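Local coordinates for protein UDP-N-acetylglucosamine 4,6-dehydratase (Vibrio fischeri, PDB 3PVZ) that probably acts as a lyase that dehydrates UDP-N-acetylglucosamine, and binds nicotinamide-adenine-dinucleotide in a Rossmann-type domain, at residues 335-339 and 340-344; 368-372 and 373-377. All blocks are in the same frame, centred on the assembly; numbering follows the deposited sequence. Where two conformers were deposited one is given.

Interaction 1 (335-339 and 340-344); sequences ARFDN and LGIIK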
# COMPACT_ATOMS: atom_id res chain seq x y z
N ALA A 335 -15.96 28.97 -18.36
CA ALA A 335 -15.47 30.36 -18.48
C ALA A 335 -14.38 30.75 -17.48
O ALA A 335 -13.51 31.55 -17.80
CB ALA A 335 -16.65 31.35 -18.36
N ARG A 336 -14.43 30.21 -16.27
CA ARG A 336 -13.53 30.66 -15.19
C ARG A 336 -12.05 30.40 -15.48
O ARG A 336 -11.20 31.22 -15.18
CB ARG A 336 -13.93 30.01 -13.87
CG ARG A 336 -13.05 30.41 -12.73
CD ARG A 336 -13.66 30.04 -11.40
NE ARG A 336 -12.83 30.55 -10.32
CZ ARG A 336 -12.82 30.10 -9.08
NH1 ARG A 336 -13.56 29.09 -8.68
NH2 ARG A 336 -12.03 30.68 -8.23
N PHE A 337 -11.74 29.25 -16.04
CA PHE A 337 -10.36 28.92 -16.33
C PHE A 337 -10.21 28.57 -17.81
O PHE A 337 -11.15 28.12 -18.45
CB PHE A 337 -9.88 27.74 -15.47
CG PHE A 337 -9.86 28.04 -14.00
CD1 PHE A 337 -8.94 28.92 -13.47
CD2 PHE A 337 -10.77 27.42 -13.13
CE1 PHE A 337 -8.93 29.20 -12.12
CE2 PHE A 337 -10.75 27.66 -11.77
CZ PHE A 337 -9.83 28.55 -11.26
N ASP A 338 -9.01 28.76 -18.32
CA ASP A 338 -8.66 28.43 -19.69
C ASP A 338 -8.52 26.93 -19.92
O ASP A 338 -9.06 26.41 -20.90
CB ASP A 338 -7.38 29.16 -20.13
CG ASP A 338 -7.63 30.66 -20.43
OD1 ASP A 338 -8.82 31.11 -20.40
OD2 ASP A 338 -6.65 31.39 -20.68
N ASN A 339 -7.81 26.26 -19.01
CA ASN A 339 -7.43 24.83 -19.15
C ASN A 339 -8.28 23.86 -18.31
O ASN A 339 -8.27 22.67 -18.55
CB ASN A 339 -5.96 24.63 -18.75
CG ASN A 339 -5.01 25.73 -19.30
OD1 ASN A 339 -4.26 26.38 -18.53
ND2 ASN A 339 -5.02 25.92 -20.64
N LEU A 340 -9.02 24.40 -17.34
CA LEU A 340 -9.74 23.62 -16.35
C LEU A 340 -11.22 23.84 -16.46
O LEU A 340 -11.70 24.98 -16.50
CB LEU A 340 -9.34 24.02 -14.93
CG LEU A 340 -7.90 23.82 -14.51
CD1 LEU A 340 -7.70 24.42 -13.15
CD2 LEU A 340 -7.50 22.34 -14.49
N GLY A 341 -11.96 22.75 -16.46
CA GLY A 341 -13.42 22.83 -16.48
C GLY A 341 -13.96 22.55 -15.08
O GLY A 341 -13.36 21.79 -14.31
N ILE A 342 -15.12 23.14 -14.79
CA ILE A 342 -15.80 22.96 -13.52
C ILE A 342 -17.22 22.43 -13.76
O ILE A 342 -18.02 23.01 -14.52
CB ILE A 342 -15.88 24.27 -12.77
CG1 ILE A 342 -14.51 24.92 -12.67
CG2 ILE A 342 -16.46 24.06 -11.39
CD1 ILE A 342 -14.50 26.17 -11.81
N ILE A 343 -17.53 21.31 -13.11
CA ILE A 343 -18.90 20.84 -13.00
C ILE A 343 -19.40 21.34 -11.68
O ILE A 343 -18.73 21.22 -10.64
CB ILE A 343 -19.04 19.32 -13.01
CG1 ILE A 343 -18.47 18.72 -14.29
CG2 ILE A 343 -20.55 18.90 -12.88
CD1 ILE A 343 -18.38 17.21 -14.24
N LYS A 344 -20.55 21.97 -11.74
CA LYS A 344 -21.24 22.41 -10.56
C LYS A 344 -22.05 21.23 -10.09
O LYS A 344 -23.15 21.03 -10.57
CB LYS A 344 -22.19 23.56 -10.95
CG LYS A 344 -21.43 24.76 -11.52
CD LYS A 344 -20.93 25.54 -10.37
CE LYS A 344 -19.64 26.18 -10.62
NZ LYS A 344 -19.22 26.82 -9.32
O HOH W 1 -13.61 27.04 -16.09
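Phe-337 packs against Leu-340 and Ile-342 where the loop after strand 332-333 turns into strand 340-344. The closest apolar approach is between the Phe-337 CB and the Leu-340 CB, 3.8 Å apart. Leu-340 CD1 lies over one face of the phenyl ring, displaced toward the rim. Ile-342 takes a different side: its CD1 meets the ring edge, near the ring plane, 4.0 Å from Phe-337 CE2. CG1 of Ile-342 stands anti to its carbonyl carbon (chi1 -52°), and an extended second torsion carries CD1 on to that edge. The far face of the ring is covered from within the loop by Arg-336 CG. This is the tight, buried part. Met-246 and Phe-250 of helix 237-250 also touch the Phe-337 side chain, as do Asp-21 and Asn-25 of helix 19-34.

The looser side is Arg-336, an exposed residue. Its chain runs extended, with CG anti to the backbone N (chi1 180°). It brushes Ile-342 with its methylene CD, 4.0 Å from Ile-342 CD1. The guanidinium passes on with one face over Phe-337 CZ, and its NH1 bonds to the carbonyl of Phe-250.

No direct hydrogen bond joins loop to strand here. One water bridges them instead. It accepts from Phe-337 N at 2.9 Å and donates to Leu-340 O at 2.8 Å. The turn into this strand of the large sheet is thus closed by apolar side chains around an aromatic ring, with a single water satisfying the two backbone groups that do not meet directly.

Interaction 2 (368-372 and 373-377); sequences RQWTK and EEIVQ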
# COMPACT_ATOMS: atom_id res chain seq x y z
N ARG A 368 -19.77 -10.60 11.99
CA ARG A 368 -18.44 -11.11 11.65
C ARG A 368 -18.49 -11.97 10.41
O ARG A 368 -17.57 -12.75 10.16
CB ARG A 368 -17.77 -11.89 12.79
CG ARG A 368 -17.81 -11.30 14.21
CD ARG A 368 -17.43 -9.86 14.29
NE ARG A 368 -16.10 -9.60 14.87
CZ ARG A 368 -15.67 -8.37 15.17
NH1 ARG A 368 -16.47 -7.32 14.98
NH2 ARG A 368 -14.45 -8.18 15.69
N GLN A 369 -19.56 -11.83 9.64
CA GLN A 369 -19.76 -12.64 8.43
C GLN A 369 -20.72 -11.93 7.49
O GLN A 369 -21.70 -11.32 7.95
CB GLN A 369 -20.28 -14.05 8.79
CG GLN A 369 -21.83 -14.20 8.90
CD GLN A 369 -22.27 -15.26 9.93
OE1 GLN A 369 -21.72 -16.37 10.01
NE2 GLN A 369 -23.29 -14.91 10.72
N TRP A 370 -20.45 -12.05 6.20
CA TRP A 370 -21.25 -11.46 5.17
C TRP A 370 -20.81 -12.05 3.82
O TRP A 370 -19.71 -12.60 3.69
CB TRP A 370 -21.11 -9.93 5.19
CG TRP A 370 -19.74 -9.43 4.93
CD1 TRP A 370 -19.21 -9.16 3.73
CD2 TRP A 370 -18.73 -9.09 5.89
NE1 TRP A 370 -17.93 -8.69 3.86
CE2 TRP A 370 -17.62 -8.63 5.18
CE3 TRP A 370 -18.68 -9.11 7.29
CZ2 TRP A 370 -16.44 -8.21 5.81
CZ3 TRP A 370 -17.52 -8.70 7.91
CH2 TRP A 370 -16.41 -8.26 7.17
N THR A 371 -21.69 -11.92 2.83
CA THR A 371 -21.45 -12.47 1.51
C THR A 371 -21.26 -11.30 0.57
O THR A 371 -21.75 -10.20 0.83
CB THR A 371 -22.67 -13.23 1.03
OG1 THR A 371 -23.79 -12.35 1.05
CG2 THR A 371 -22.97 -14.48 1.93
N LYS A 372 -20.56 -11.54 -0.54
CA LYS A 372 -20.47 -10.54 -1.59
C LYS A 372 -21.87 -10.08 -2.01
O LYS A 372 -22.14 -8.89 -2.12
CB LYS A 372 -19.74 -11.09 -2.82
CG LYS A 372 -19.82 -10.11 -4.01
CD LYS A 372 -18.74 -10.27 -5.05
CE LYS A 372 -18.64 -8.98 -5.88
NZ LYS A 372 -17.82 -9.12 -7.10
N GLU A 373 -22.75 -11.04 -2.23
CA GLU A 373 -24.05 -10.76 -2.82
C GLU A 373 -24.95 -9.96 -1.88
O GLU A 373 -25.82 -9.25 -2.33
CB GLU A 373 -24.72 -12.07 -3.27
CG GLU A 373 -24.08 -12.62 -4.57
CD GLU A 373 -24.42 -11.76 -5.81
OE1 GLU A 373 -25.64 -11.63 -6.11
OE2 GLU A 373 -23.48 -11.22 -6.47
N GLU A 374 -24.72 -10.08 -0.58
CA GLU A 374 -25.38 -9.21 0.39
C GLU A 374 -25.00 -7.73 0.17
O GLU A 374 -25.85 -6.84 0.26
CB GLU A 374 -24.96 -9.62 1.78
CG GLU A 374 -25.96 -9.38 2.87
CD GLU A 374 -25.41 -9.78 4.22
OE1 GLU A 374 -24.39 -10.51 4.25
OE2 GLU A 374 -26.00 -9.35 5.24
N ILE A 375 -23.72 -7.48 -0.11
CA ILE A 375 -23.24 -6.11 -0.34
C ILE A 375 -23.81 -5.58 -1.66
O ILE A 375 -24.36 -4.47 -1.71
CB ILE A 375 -21.69 -6.01 -0.36
CG1 ILE A 375 -21.07 -6.64 0.90
CG2 ILE A 375 -21.26 -4.53 -0.46
CD1 ILE A 375 -19.60 -6.34 1.08
N VAL A 376 -23.73 -6.41 -2.72
CA VAL A 376 -24.32 -6.07 -4.02
C VAL A 376 -25.79 -5.71 -3.88
O VAL A 376 -26.25 -4.74 -4.46
CB VAL A 376 -24.20 -7.20 -5.05
CG1 VAL A 376 -24.96 -6.85 -6.33
CG2 VAL A 376 -22.73 -7.47 -5.38
N GLN A 377 -26.53 -6.46 -3.08
CA GLN A 377 -27.94 -6.17 -2.88
C GLN A 377 -28.16 -4.83 -2.19
O GLN A 377 -29.06 -4.08 -2.54
CB GLN A 377 -28.62 -7.28 -2.08
CG GLN A 377 -28.82 -8.54 -2.89
CD GLN A 377 -29.67 -8.31 -4.14
OE1 GLN A 377 -30.78 -7.76 -4.07
NE2 GLN A 377 -29.14 -8.72 -5.29
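A capping box starts helix 372-382, with Thr-371 as the N-cap and Glu-374 as its partner. The stronger half of the box is the bond from Glu-374 N to Thr-371 OG1, 2.9 Å long with an N-H...O angle of 146°. OG1 reaches that amide because it sits between the backbone N and the carbonyl carbon (chi1 57°). The return bond, Thr-371 N to Glu-374 OE1, is weak at 3.4 Å, though fairly straight at 159°. Glu-374 makes it with an extended chain whose CG is roughly anti to the backbone N, which brings OE1 back to the N-cap amide. The two side chains cross at about a right angle. The same carboxylate oxygen lies 3.5 Å from Trp-370 CB.

The first helical turn follows. Val-376 N bonds to Lys-372 O at 3.0 Å, the regular i to i+4 bond of the helix. The bond from Ile-375 N to Thr-371 O is weak.

Just before the cap, the indole of Trp-370 folds back to Ile-375. Its CD1 lies 3.9 Å from Ile-375 CD1, and the methyl approaches the ring obliquely. One residue past the cap, the aliphatic CG of Lys-372 lies 4.2 Å from Val-376 CG2.

Polar ends tie the turn to the chain around helix 131-154: Trp-370 NE1 bonds to Pro-131 O and Lys-372 NZ to Glu-128 O. Ile-375 packs on Leu-134 and Ile-138 of that helix, on Met-364 of helix 351-367 and on Met-174 of helix 174-189. Trp-370 also packs on Ala-105 of the second subunit.

Overall arrangement
Interactions 1 and 2 lie in series along the chain, with helix 351-367 between them. Their centres are 40 Å apart and their nearest atoms about 25 Å apart, so they do not touch. Interaction 1 leads into strand 340-344, near one end of the nine-stranded sheet and about 20 Å from the chain centre. Interaction 2 is farther out, about 27 Å from that centre, where a late helix starts beside the subunit interface. Both lie away from the annotated nucleotide-binding residues, such as Asp-67 and Lys-179. Each marks a boundary between loop and regular structure: 335-344 passes from loop to strand, 368-377 from loop to helix.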